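Local atomic coordinates of envelope glycoprotein (PDB entry 5XEA), a protein that probably attaches the virus to a host-cell receptor and later drives fusion of the viral and host membranes. Residues B[172-175]-B[179-182]. Residues are numbered along the deposited sequence; the frame is centred on the assembly and turned at random.
Sequences VEHS and PLFW. With NAG (2-acetamido-2-deoxy-beta-D-glucopyranose), chain E.
Leu-180 lays its branched end over one face of the His-174 imidazole, a CH-pi contact in which CG stands 3.8 Å from the ring centroid, 19° off the normal and shifted toward the CD2 rim. The two leucine methyls overhang that side of the ring, and Leu-180 CD1 also meets Val-172 CG1 at 3.7 Å. In Val-172, chi1 of -174° sets CG1 anti to the backbone N, toward Leu-180, and CG2 anti to the carbonyl carbon, where Val-172 CG2 meets the acetamide methyl C8 of NAG at 3.7 Å. That methyl sits over one face of the Trp-182 indole, 3.6 Å above its plane, and so links Val-172 to Trp-182, which do not touch directly. The sugar belongs to an N-linked glycan, for which Asn-168 is the predicted attachment site.

The buried imidazole is held through both nitrogens. His-174 ND1 donates to Ser-175 O at 2.9 Å, bent to 145° and approaching from above the carbonyl plane. NE2 is hydrogen-bonded to Thr-164 OG1, fixing the ring's rotation beneath Leu-180. Tyr-189 stacks on Trp-182.

The strands are consecutive but form no hairpin: 171-174 pairs with 159-165 and 180-184 with 187-192, and side chains join these two parts of a branched antiparallel sheet, with helix 77-86 packed against Pro-179 and Phe-181.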
# COMPACT_ATOMS: atom_id res chain seq x y z
N VAL B 172 -19.28 10.32 -9.10
CA VAL B 172 -20.39 10.68 -9.97
C VAL B 172 -20.68 9.51 -10.89
O VAL B 172 -19.83 9.12 -11.70
CB VAL B 172 -20.09 11.95 -10.79
CG1 VAL B 172 -21.33 12.37 -11.58
CG2 VAL B 172 -19.61 13.08 -9.89
N GLU B 173 -21.88 8.97 -10.80
CA GLU B 173 -22.28 7.82 -11.61
C GLU B 173 -23.05 8.30 -12.84
O GLU B 173 -23.97 9.13 -12.73
CB GLU B 173 -23.12 6.84 -10.80
CG GLU B 173 -22.26 5.90 -9.94
CD GLU B 173 -21.58 6.61 -8.78
OE1 GLU B 173 -20.33 6.62 -8.71
OE2 GLU B 173 -22.31 7.17 -7.94
N HIS B 174 -22.65 7.82 -14.01
CA HIS B 174 -23.26 8.25 -15.25
C HIS B 174 -23.14 7.14 -16.28
O HIS B 174 -22.31 6.23 -16.16
CB HIS B 174 -22.61 9.52 -15.78
CG HIS B 174 -21.13 9.40 -15.97
ND1 HIS B 174 -20.56 9.17 -17.20
CD2 HIS B 174 -20.11 9.48 -15.08
CE1 HIS B 174 -19.25 9.11 -17.07
NE2 HIS B 174 -18.95 9.29 -15.79
N SER B 175 -23.97 7.23 -17.31
CA SER B 175 -23.86 6.29 -18.42
C SER B 175 -22.62 6.61 -19.24
O SER B 175 -22.12 7.74 -19.25
CB SER B 175 -25.11 6.34 -19.29
OG SER B 175 -24.74 6.52 -20.64
N PRO B 179 -21.44 12.44 -21.21
CA PRO B 179 -20.23 13.10 -20.69
C PRO B 179 -20.59 13.94 -19.48
O PRO B 179 -21.71 14.43 -19.34
CB PRO B 179 -19.76 13.98 -21.86
CG PRO B 179 -20.68 13.66 -23.02
CD PRO B 179 -21.93 13.09 -22.43
N LEU B 180 -19.63 14.10 -18.57
CA LEU B 180 -19.81 14.96 -17.41
C LEU B 180 -19.18 16.31 -17.69
O LEU B 180 -18.05 16.38 -18.20
CB LEU B 180 -19.18 14.37 -16.15
CG LEU B 180 -19.61 13.03 -15.58
CD1 LEU B 180 -18.80 12.80 -14.29
CD2 LEU B 180 -21.10 13.03 -15.30
N PHE B 181 -19.89 17.38 -17.34
CA PHE B 181 -19.35 18.73 -17.43
C PHE B 181 -19.80 19.53 -16.22
O PHE B 181 -21.00 19.57 -15.91
CB PHE B 181 -19.78 19.47 -18.70
CG PHE B 181 -19.28 20.91 -18.75
CD1 PHE B 181 -17.99 21.19 -19.18
CD2 PHE B 181 -20.09 21.95 -18.34
CE1 PHE B 181 -17.52 22.50 -19.21
CE2 PHE B 181 -19.62 23.28 -18.37
CZ PHE B 181 -18.33 23.55 -18.81
N TRP B 182 -18.85 20.17 -15.55
CA TRP B 182 -19.20 21.08 -14.48
C TRP B 182 -18.14 22.15 -14.36
O TRP B 182 -17.01 22.01 -14.84
CB TRP B 182 -19.41 20.35 -13.15
CG TRP B 182 -18.16 19.90 -12.45
CD1 TRP B 182 -17.50 20.55 -11.45
CD2 TRP B 182 -17.44 18.67 -12.67
NE1 TRP B 182 -16.41 19.82 -11.05
CE2 TRP B 182 -16.35 18.66 -11.78
CE3 TRP B 182 -17.61 17.59 -13.54
CZ2 TRP B 182 -15.43 17.62 -11.73
CZ3 TRP B 182 -16.70 16.56 -13.50
CH2 TRP B 182 -15.62 16.58 -12.60
C1 NAG E . -19.28 19.95 -7.43
C2 NAG E . -20.40 19.79 -8.46
C3 NAG E . -20.76 21.13 -9.06
C4 NAG E . -21.42 21.99 -8.00
C5 NAG E . -20.52 22.14 -6.76
C6 NAG E . -21.22 21.81 -5.46
C7 NAG E . -20.14 17.54 -9.43
C8 NAG E . -19.67 16.75 -10.61
N2 NAG E . -20.00 18.86 -9.51
O3 NAG E . -21.65 20.94 -10.15
O4 NAG E . -21.69 23.29 -8.53
O5 NAG E . -19.32 21.35 -6.83
O6 NAG E . -22.44 21.10 -5.66
O7 NAG E . -20.64 17.00 -8.44